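Local coordinates for DisA protein (PDB 6CCA) that probably transfers methyl groups to a substrate carbon, forming the gem-dimethyl group during assembly of the polyketide disorazol, at residues E62-D67 with E139-Q144; G102-S107 with G353-E358; L109-G114 with V340-T345. All blocks are in the same frame, centred on the assembly; numbering follows the deposited sequence.

Interaction 1: E62-D67 with E139-Q144; sequences ERFSED and ERRMQQ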
loop_
_atom_site.group_PDB
_atom_site.type_symbol
_atom_site.label_atom_id
_atom_site.label_comp_id
_atom_site.label_asym_id
_atom_site.label_seq_id
_atom_site.Cartn_x
_atom_site.Cartn_y
_atom_site.Cartn_z
ATOM N N GLU A 62 11.407 -8.606 9.364
ATOM C CA GLU A 62 11.737 -9.274 8.117
ATOM C C GLU A 62 12.332 -10.671 8.344
ATOM O O GLU A 62 11.971 -11.609 7.704
ATOM C CB GLU A 62 12.724 -8.453 7.285
ATOM C CG GLU A 62 12.075 -7.454 6.381
ATOM C CD GLU A 62 11.770 -8.029 4.992
ATOM O OE1 GLU A 62 12.634 -8.121 4.105
ATOM O OE2 GLU A 62 10.683 -8.399 4.835
ATOM N N ARG A 63 13.276 -10.753 9.255
ATOM C CA ARG A 63 13.914 -12.008 9.573
ATOM C C ARG A 63 12.894 -12.993 10.170
ATOM O O ARG A 63 12.848 -14.099 9.801
ATOM C CB ARG A 63 15.100 -11.807 10.504
ATOM C CG ARG A 63 16.300 -11.072 9.906
ATOM C CD ARG A 63 16.592 -11.355 8.424
ATOM N NE ARG A 63 16.358 -10.129 7.660
ATOM C CZ ARG A 63 16.014 -10.028 6.385
ATOM N NH1 ARG A 63 15.889 -11.048 5.587
ATOM N NH2 ARG A 63 15.769 -8.834 5.924
ATOM N N PHE A 64 12.084 -12.518 11.073
ATOM C CA PHE A 64 11.010 -13.310 11.618
ATOM C C PHE A 64 10.103 -13.891 10.521
ATOM O O PHE A 64 9.738 -15.026 10.569
ATOM C CB PHE A 64 10.244 -12.471 12.621
ATOM C CG PHE A 64 8.977 -13.096 13.122
ATOM C CD1 PHE A 64 9.009 -14.158 13.982
ATOM C CD2 PHE A 64 7.764 -12.576 12.779
ATOM C CE1 PHE A 64 7.867 -14.716 14.443
ATOM C CE2 PHE A 64 6.602 -13.125 13.255
ATOM C CZ PHE A 64 6.662 -14.195 14.101
ATOM N N SER A 65 9.762 -13.071 9.536
ATOM C CA SER A 65 8.907 -13.538 8.462
ATOM C C SER A 65 9.544 -14.729 7.740
ATOM O O SER A 65 8.866 -15.656 7.371
ATOM C CB SER A 65 8.617 -12.387 7.482
ATOM O OG SER A 65 7.930 -11.328 8.139
ATOM N N GLU A 66 10.853 -14.683 7.527
ATOM C CA GLU A 66 11.569 -15.777 6.901
ATOM C C GLU A 66 11.439 -17.088 7.694
ATOM O O GLU A 66 11.141 -18.136 7.124
ATOM C CB GLU A 66 13.051 -15.402 6.793
ATOM C CG GLU A 66 13.287 -14.306 5.788
ATOM C CD GLU A 66 14.687 -13.716 5.868
ATOM O OE1 GLU A 66 15.442 -13.972 6.812
ATOM O OE2 GLU A 66 15.001 -13.003 4.926
ATOM N N ASP A 67 11.715 -16.988 8.997
ATOM C CA ASP A 67 11.629 -18.106 9.906
ATOM C C ASP A 67 10.218 -18.684 10.054
ATOM O O ASP A 67 9.996 -19.876 10.015
ATOM C CB ASP A 67 12.136 -17.666 11.241
ATOM C CG ASP A 67 13.662 -17.295 11.207
ATOM O OD1 ASP A 67 14.350 -17.475 10.169
ATOM O OD2 ASP A 67 14.094 -16.686 12.168
ATOM N N GLU A 139 7.496 -19.331 17.775
ATOM C CA GLU A 139 6.511 -18.873 18.767
ATOM C C GLU A 139 7.097 -17.998 19.860
ATOM O O GLU A 139 6.524 -16.943 20.165
ATOM C CB GLU A 139 5.711 -20.091 19.328
ATOM C CG GLU A 139 4.417 -19.639 20.023
ATOM C CD GLU A 139 4.638 -19.254 21.480
ATOM O OE1 GLU A 139 5.766 -19.549 21.977
ATOM O OE2 GLU A 139 3.703 -18.655 22.116
ATOM N N ARG A 140 8.329 -18.344 20.322
ATOM C CA ARG A 140 9.062 -17.513 21.288
ATOM C C ARG A 140 9.398 -16.194 20.655
ATOM O O ARG A 140 9.241 -15.128 21.258
ATOM C CB ARG A 140 10.356 -18.187 21.839
ATOM C CG ARG A 140 10.103 -19.359 22.804
ATOM C CD ARG A 140 11.376 -20.044 23.440
ATOM N NE ARG A 140 12.129 -20.916 22.481
ATOM C CZ ARG A 140 12.024 -22.250 22.331
ATOM N NH1 ARG A 140 11.213 -22.990 23.092
ATOM N NH2 ARG A 140 12.747 -22.846 21.395
ATOM N N ARG A 141 9.884 -16.225 19.423
ATOM C CA ARG A 141 10.281 -14.947 18.727
ATOM C C ARG A 141 9.132 -14.031 18.507
ATOM O O ARG A 141 9.262 -12.832 18.696
ATOM C CB ARG A 141 10.984 -15.246 17.394
ATOM C CG ARG A 141 11.644 -14.053 16.702
ATOM C CD ARG A 141 12.542 -13.344 17.672
ATOM N NE ARG A 141 13.299 -12.299 16.984
ATOM C CZ ARG A 141 14.005 -11.372 17.644
ATOM N NH1 ARG A 141 13.948 -11.330 18.986
ATOM N NH2 ARG A 141 14.684 -10.448 16.962
ATOM N N MET A 142 7.987 -14.588 18.154
ATOM C CA MET A 142 6.741 -13.855 18.029
ATOM C C MET A 142 6.443 -13.090 19.314
ATOM O O MET A 142 6.106 -11.906 19.288
ATOM C CB MET A 142 5.582 -14.826 17.713
ATOM C CG MET A 142 4.235 -14.128 17.541
ATOM S SD MET A 142 3.348 -13.731 19.046
ATOM C CE MET A 142 2.880 -15.393 19.640
ATOM N N GLN A 143 6.558 -13.750 20.471
ATOM C CA GLN A 143 6.238 -13.068 21.738
ATOM C C GLN A 143 7.198 -11.931 22.047
ATOM O O GLN A 143 6.764 -10.852 22.493
ATOM C CB GLN A 143 6.275 -14.049 22.928
ATOM C CG GLN A 143 5.131 -15.039 22.831
ATOM C CD GLN A 143 4.765 -15.647 24.196
ATOM O OE1 GLN A 143 4.826 -14.938 25.217
ATOM N NE2 GLN A 143 4.353 -16.938 24.219
ATOM N N GLN A 144 8.460 -12.157 21.729
ATOM C CA GLN A 144 9.488 -11.105 21.884
ATOM C C GLN A 144 9.196 -9.889 21.002
ATOM O O GLN A 144 9.262 -8.761 21.437
ATOM C CB GLN A 144 10.833 -11.677 21.515
ATOM C CG GLN A 144 11.299 -12.770 22.456
ATOM C CD GLN A 144 12.590 -13.412 22.066
ATOM O OE1 GLN A 144 13.031 -13.379 20.925
ATOM N NE2 GLN A 144 13.205 -14.100 23.046
#
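The Phe64 ring meets helix 135-146 obliquely, at the aliphatic base of Arg141 and the backbone and first side-chain carbon of Met142. Its CD1 lies 3.8 Å from Arg141 CG, while CE1 approaches Met142 N at 3.7 Å and CZ rests 3.8 Å from Met142 CB. The ring plane and the Arg141 guanidinium are turned 71° apart, and it is the methylene part of the arginine that touches the phenylalanine. With CG anti to the backbone N (chi1 171°), Phe64 extends from helix 55-75 into the interface; the Met142 side chain runs beside it in the same direction before bending away beyond CG.

At the edge of the Arg141 guanidinium, close to its plane, sits the amide end of Gln144, one turn along the same helix. Arg141 NH1 donates to Gln144 OE1 over 3.0 Å, although the nitrogen stands 37° above the carbonyl plane. This bond ties the polar end of Arg141 to its own helix and leaves CB and CG to the apolar contact.

Leu145 of helix 135-146 gives Phe64 a further apolar neighbour, and Val155 and Trp159 of helix 152-163 touch Met142. The motif is the packing of two helices, 55-75 and 135-146, through a single buried aromatic, with a solvent-exposed arginine at the margin; both helices belong to the helical region that precedes strand 226-231, the first strand of the methyltransferase sheet.

Interaction 2: G102-S107 with G353-E358; sequences GRLYDS and GWWLFE
Arg103 and Trp355 run antiparallel alongside one another, the arginine reaching out over one face of the indole. Its CB stands 4.0 Å from the centroid of the six-membered ring, 26° off the normal, a CH-pi contact. Farther along, the guanidinium turns a face to the indole rim, with Trp355 CE3 3.8 Å above its plane and over its centre. The two planes are 44° apart, so this is an inclined approach and not a parallel stack. A bend at chi3 (-73°) in an otherwise extended arginine brings this group alongside the Trp355 backbone.

Two waters lie at the edge of the guanidinium, in its plane. One accepts from Arg103 NH1 at 3.1 Å. It donates in turn to Trp355 O and to Phe357 O, linking the arginine to two carbonyls of the loop. The second donates to Trp355 O and takes a weak bond from Arg103 NH2. On the same side of the indole as Arg103 CB, Leu104 CA approaches Trp355 CZ2 obliquely at 3.6 Å, which brings the ring close to the helix backbone.

The indole NE1 is bound within the loop by Gly349 O. The contact thus lays the loop between helices 342-346 and 372-381 against the first turns of helix 102-114, where Leu104 and Ser107 also touch Thr345 of helix 342-346.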
loop_
_atom_site.group_PDB
_atom_site.type_symbol
_atom_site.label_atom_id
_atom_site.label_comp_id
_atom_site.label_asym_id
_atom_site.label_seq_id
_atom_site.Cartn_x
_atom_site.Cartn_y
_atom_site.Cartn_z
ATOM N N GLY A 102 0.063 -20.012 -7.416
ATOM C CA GLY A 102 1.276 -20.379 -8.069
ATOM C C GLY A 102 2.414 -19.394 -7.924
ATOM O O GLY A 102 3.542 -19.796 -7.580
ATOM N N ARG A 103 2.156 -18.114 -8.244
ATOM C CA ARG A 103 3.199 -17.098 -8.219
ATOM C C ARG A 103 3.518 -16.786 -6.703
ATOM O O ARG A 103 4.674 -16.647 -6.362
ATOM C CB ARG A 103 2.791 -15.805 -8.955
ATOM C CG ARG A 103 2.726 -15.927 -10.471
ATOM C CD ARG A 103 2.140 -14.683 -11.118
ATOM N NE ARG A 103 0.702 -14.622 -10.879
ATOM C CZ ARG A 103 -0.086 -13.605 -11.215
ATOM N NH1 ARG A 103 0.409 -12.517 -11.794
ATOM N NH2 ARG A 103 -1.364 -13.673 -10.915
ATOM N N LEU A 104 2.526 -16.770 -5.827
ATOM C CA LEU A 104 2.879 -16.589 -4.385
ATOM C C LEU A 104 3.874 -17.720 -3.935
ATOM O O LEU A 104 4.874 -17.492 -3.291
ATOM C CB LEU A 104 1.626 -16.628 -3.515
ATOM C CG LEU A 104 1.856 -16.450 -1.981
ATOM C CD1 LEU A 104 2.699 -15.254 -1.653
ATOM C CD2 LEU A 104 0.513 -16.452 -1.260
ATOM N N TYR A 105 3.542 -18.952 -4.317
ATOM C CA TYR A 105 4.370 -20.107 -3.978
ATOM C C TYR A 105 5.743 -19.918 -4.478
ATOM O O TYR A 105 6.689 -20.078 -3.708
ATOM C CB TYR A 105 3.716 -21.391 -4.544
ATOM C CG TYR A 105 4.583 -22.655 -4.463
ATOM C CD1 TYR A 105 4.714 -23.350 -3.280
ATOM C CD2 TYR A 105 5.231 -23.156 -5.607
ATOM C CE1 TYR A 105 5.507 -24.507 -3.210
ATOM C CE2 TYR A 105 5.992 -24.316 -5.549
ATOM C CZ TYR A 105 6.113 -24.994 -4.341
ATOM O OH TYR A 105 6.888 -26.160 -4.234
ATOM N N ASP A 106 5.937 -19.544 -5.755
ATOM C CA ASP A 106 7.291 -19.276 -6.228
ATOM C C ASP A 106 7.974 -18.192 -5.415
ATOM O O ASP A 106 9.185 -18.274 -5.130
ATOM C CB ASP A 106 7.347 -18.847 -7.697
ATOM C CG ASP A 106 6.771 -19.936 -8.674
ATOM O OD1 ASP A 106 6.734 -21.155 -8.347
ATOM O OD2 ASP A 106 6.304 -19.494 -9.743
ATOM N N SER A 107 7.241 -17.108 -5.114
ATOM C CA SER A 107 7.825 -16.070 -4.268
ATOM C C SER A 107 8.237 -16.586 -2.853
ATOM O O SER A 107 9.313 -16.209 -2.349
ATOM C CB SER A 107 6.836 -14.876 -4.132
ATOM O OG SER A 107 7.500 -13.837 -3.428
ATOM N N GLY A 353 -5.877 -8.294 -5.118
ATOM C CA GLY A 353 -5.343 -6.973 -5.489
ATOM C C GLY A 353 -3.834 -6.954 -5.670
ATOM O O GLY A 353 -3.303 -6.199 -6.507
ATOM N N TRP A 354 -3.119 -7.734 -4.832
ATOM C CA TRP A 354 -1.655 -7.871 -4.948
ATOM C C TRP A 354 -1.225 -8.404 -6.324
ATOM O O TRP A 354 -0.187 -7.987 -6.863
ATOM C CB TRP A 354 -1.161 -8.859 -3.871
ATOM C CG TRP A 354 0.346 -8.966 -3.746
ATOM C CD1 TRP A 354 1.119 -9.892 -4.325
ATOM C CD2 TRP A 354 1.233 -8.145 -2.970
ATOM N NE1 TRP A 354 2.428 -9.726 -3.975
ATOM C CE2 TRP A 354 2.531 -8.672 -3.129
ATOM C CE3 TRP A 354 1.066 -7.028 -2.177
ATOM C CZ2 TRP A 354 3.622 -8.119 -2.547
ATOM C CZ3 TRP A 354 2.156 -6.463 -1.583
ATOM C CH2 TRP A 354 3.433 -7.003 -1.761
ATOM N N TRP A 355 -2.015 -9.342 -6.880
ATOM C CA TRP A 355 -1.570 -10.097 -8.059
ATOM C C TRP A 355 -2.281 -9.641 -9.368
ATOM O O TRP A 355 -2.162 -10.296 -10.461
ATOM C CB TRP A 355 -1.804 -11.587 -7.835
ATOM C CG TRP A 355 -0.913 -12.170 -6.796
ATOM C CD1 TRP A 355 -1.277 -12.557 -5.550
ATOM C CD2 TRP A 355 0.474 -12.385 -6.901
ATOM N NE1 TRP A 355 -0.178 -13.006 -4.851
ATOM C CE2 TRP A 355 0.916 -12.914 -5.664
ATOM C CE3 TRP A 355 1.419 -12.134 -7.894
ATOM C CZ2 TRP A 355 2.274 -13.173 -5.395
ATOM C CZ3 TRP A 355 2.734 -12.397 -7.629
ATOM C CH2 TRP A 355 3.152 -12.929 -6.398
ATOM N N LEU A 356 -2.980 -8.506 -9.266
ATOM C CA LEU A 356 -3.863 -8.035 -10.374
ATOM C C LEU A 356 -3.029 -7.587 -11.541
ATOM O O LEU A 356 -3.430 -7.703 -12.683
ATOM C CB LEU A 356 -4.790 -6.913 -9.833
ATOM C CG LEU A 356 -6.021 -6.542 -10.686
ATOM C CD1 LEU A 356 -7.056 -7.665 -10.789
ATOM C CD2 LEU A 356 -6.666 -5.296 -10.113
ATOM N N PHE A 357 -1.839 -7.065 -11.264
ATOM C CA PHE A 357 -0.998 -6.481 -12.275
ATOM C C PHE A 357 -0.724 -7.376 -13.496
ATOM O O PHE A 357 -0.418 -8.551 -13.339
ATOM C CB PHE A 357 0.329 -5.957 -11.691
ATOM C CG PHE A 357 1.212 -7.023 -11.132
ATOM C CD1 PHE A 357 0.990 -7.538 -9.851
ATOM C CD2 PHE A 357 2.260 -7.538 -11.889
ATOM C CE1 PHE A 357 1.819 -8.544 -9.333
ATOM C CE2 PHE A 357 3.072 -8.543 -11.377
ATOM C CZ PHE A 357 2.851 -9.051 -10.094
ATOM N N GLU A 358 -0.758 -6.762 -14.675
ATOM C CA GLU A 358 -0.504 -7.346 -15.991
ATOM C C GLU A 358 0.674 -6.695 -16.712
ATOM O O GLU A 358 0.912 -6.953 -17.896
ATOM C CB GLU A 358 -1.780 -7.231 -16.835
ATOM C CG GLU A 358 -2.787 -8.225 -16.276
ATOM C CD GLU A 358 -4.041 -8.383 -17.095
ATOM O OE1 GLU A 358 -4.127 -7.721 -18.138
ATOM O OE2 GLU A 358 -4.930 -9.152 -16.641
HETATM O O HOH W 1 -1.892 -10.781 -12.906
HETATM O O HOH W 2 -4.367 -12.059 -11.362
#

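Interaction 3: L109-G114 with V340-T345; sequences LAILEG and VVHFLT
Ile111 O and the imidazole of His342 are joined through a water that donates to the carbonyl oxygen at 2.8 Å and accepts a weak bond from His342 NE2 at 3.2 Å. Glu66 OE2 of helix 55-75 also lies near this nitrogen, but its position in the model is uncertain and the bond would be weak. At the other end of the residue, His342 N probably bonds to Glu62 OE2 of the same helix, at the start of helix 342-346.

Next to the water-linked edge the Ile111 and His342 side chains overlap head to tail. Ile111 CG2 stands over the centre of the imidazole, 4.0 Å from its centroid and only 5° off the normal, a CH-pi contact. The CG1-CD1 branch of the isoleucine passes outside the ring on its ND1 side, with CD1 3.6 Å from ND1. With CG1 anti to the carbonyl carbon (chi1 -69°) and CD1 fully extended beyond it, that branch continues to Thr345, where CD1 and the threonine CG2 meet tip to tip at 3.9 Å. Thr345 lies about one turn after His342, and both present themselves to the same isoleucine.

Leu69 of helix 55-75 also touches Ile111, while Thr345 reaches Leu108 of helix 102-114. The chemistry is therefore mixed: one methyl, CG2, covers a face of the imidazole, while the NE2 edge is linked by water to a helix carbonyl. The weak bond to that water is consistent with NE2 acting as a donor, which sets an apolar face of the ring against a hydrated edge.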
loop_
_atom_site.group_PDB
_atom_site.type_symbol
_atom_site.label_atom_id
_atom_site.label_comp_id
_atom_site.label_asym_id
_atom_site.label_seq_id
_atom_site.Cartn_x
_atom_site.Cartn_y
_atom_site.Cartn_z
ATOM N N LEU A 109 9.183 -19.632 -2.052
ATOM C CA LEU A 109 10.454 -20.374 -2.227
ATOM C C LEU A 109 11.651 -19.462 -2.308
ATOM O O LEU A 109 12.683 -19.668 -1.658
ATOM C CB LEU A 109 10.338 -21.332 -3.410
ATOM C CG LEU A 109 9.298 -22.446 -3.265
ATOM C CD1 LEU A 109 9.245 -23.291 -4.545
ATOM C CD2 LEU A 109 9.444 -23.259 -1.959
ATOM N N ALA A 110 11.552 -18.350 -3.082
ATOM C CA ALA A 110 12.645 -17.401 -3.168
ATOM C C ALA A 110 12.924 -16.678 -1.866
ATOM O O ALA A 110 14.061 -16.340 -1.576
ATOM C CB ALA A 110 12.384 -16.349 -4.270
ATOM N N ILE A 111 11.886 -16.389 -1.055
ATOM C CA ILE A 111 12.142 -15.887 0.309
ATOM C C ILE A 111 13.006 -16.869 1.122
ATOM O O ILE A 111 13.991 -16.451 1.747
ATOM C CB ILE A 111 10.832 -15.645 1.103
ATOM C CG1 ILE A 111 10.113 -14.458 0.456
ATOM C CG2 ILE A 111 11.193 -15.366 2.544
ATOM C CD1 ILE A 111 8.766 -14.066 1.036
ATOM N N LEU A 112 12.634 -18.147 1.072
ATOM C CA LEU A 112 13.475 -19.161 1.773
ATOM C C LEU A 112 14.918 -19.243 1.205
ATOM O O LEU A 112 15.933 -19.393 1.960
ATOM C CB LEU A 112 12.785 -20.501 1.760
ATOM C CG LEU A 112 11.472 -20.594 2.556
ATOM C CD1 LEU A 112 10.866 -21.981 2.411
ATOM C CD2 LEU A 112 11.731 -20.153 3.972
ATOM N N GLU A 113 15.017 -19.125 -0.080
ATOM C CA GLU A 113 16.319 -19.101 -0.745
ATOM C C GLU A 113 17.142 -17.905 -0.287
ATOM O O GLU A 113 18.305 -18.027 0.079
ATOM C CB GLU A 113 16.118 -19.118 -2.257
ATOM C CG GLU A 113 17.454 -19.158 -3.024
ATOM C CD GLU A 113 17.309 -18.792 -4.487
ATOM O OE1 GLU A 113 16.332 -18.119 -4.919
ATOM O OE2 GLU A 113 18.185 -19.212 -5.226
ATOM N N GLY A 114 16.536 -16.716 -0.248
ATOM C CA GLY A 114 17.232 -15.527 0.175
ATOM C C GLY A 114 17.611 -15.524 1.627
ATOM O O GLY A 114 18.619 -14.908 2.022
ATOM N N VAL A 340 9.377 -4.621 -1.323
ATOM C CA VAL A 340 8.590 -5.820 -1.288
ATOM C C VAL A 340 8.962 -6.568 0.019
ATOM O O VAL A 340 9.559 -7.633 -0.011
ATOM C CB VAL A 340 8.877 -6.768 -2.453
ATOM C CG1 VAL A 340 7.814 -7.838 -2.458
ATOM C CG2 VAL A 340 8.756 -6.071 -3.810
ATOM N N VAL A 341 8.666 -5.996 1.152
ATOM C CA VAL A 341 8.945 -6.675 2.449
ATOM C C VAL A 341 8.182 -8.007 2.620
ATOM O O VAL A 341 7.034 -8.186 2.142
ATOM C CB VAL A 341 8.698 -5.701 3.637
ATOM C CG1 VAL A 341 9.640 -4.516 3.506
ATOM C CG2 VAL A 341 7.254 -5.214 3.697
ATOM N N HIS A 342 8.827 -8.956 3.349
ATOM C CA HIS A 342 8.268 -10.293 3.509
ATOM C C HIS A 342 6.937 -10.235 4.260
ATOM O O HIS A 342 6.007 -11.008 3.994
ATOM C CB HIS A 342 9.243 -11.168 4.272
ATOM C CG HIS A 342 10.566 -11.321 3.601
ATOM N ND1 HIS A 342 10.731 -11.307 2.224
ATOM C CD2 HIS A 342 11.800 -11.542 4.124
ATOM C CE1 HIS A 342 12.009 -11.445 1.937
ATOM N NE2 HIS A 342 12.672 -11.603 3.070
ATOM N N PHE A 343 6.818 -9.267 5.144
ATOM C CA PHE A 343 5.573 -9.059 5.856
ATOM C C PHE A 343 4.432 -8.910 4.924
ATOM O O PHE A 343 3.336 -9.428 5.128
ATOM C CB PHE A 343 5.648 -7.795 6.753
ATOM C CG PHE A 343 4.269 -7.332 7.186
ATOM C CD1 PHE A 343 3.575 -8.043 8.172
ATOM C CD2 PHE A 343 3.631 -6.297 6.549
ATOM C CE1 PHE A 343 2.258 -7.697 8.567
ATOM C CE2 PHE A 343 2.316 -5.944 6.878
ATOM C CZ PHE A 343 1.626 -6.634 7.915
ATOM N N LEU A 344 4.613 -8.105 3.881
ATOM C CA LEU A 344 3.570 -7.930 2.886
ATOM C C LEU A 344 3.334 -9.155 2.028
ATOM O O LEU A 344 2.170 -9.540 1.727
ATOM C CB LEU A 344 3.911 -6.727 1.966
ATOM C CG LEU A 344 3.848 -5.379 2.704
ATOM C CD1 LEU A 344 4.304 -4.297 1.703
ATOM C CD2 LEU A 344 2.448 -5.055 3.206
ATOM N N THR A 345 4.418 -9.760 1.539
ATOM C CA THR A 345 4.243 -10.957 0.729
ATOM C C THR A 345 3.377 -12.002 1.449
ATOM O O THR A 345 2.484 -12.593 0.862
ATOM C CB THR A 345 5.590 -11.585 0.306
ATOM O OG1 THR A 345 6.330 -10.637 -0.509
ATOM C CG2 THR A 345 5.328 -12.906 -0.479
HETATM O O HOH W 3 14.759 -13.827 2.076
#

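Overall arrangement
From the N terminus, helix 55-75 comes first, and interaction 1 closes a loop from it to helix 135-146. Helix 102-114, within that loop, supplies the first segments of interactions 2 and 3, whose partners lie more than 220 residues onward, past most of the methyltransferase sheet. Interaction 3 is nested inside the loop closed by interaction 2, and interaction 1 crosses both. Interactions 1 and 3, with centres about 14 Å apart, meet where helix 55-75 touches the start of helix 342-346; interactions 2 and 3 share helix 102-114. Together they tie the N-terminal helices to the segment following strand 330-337.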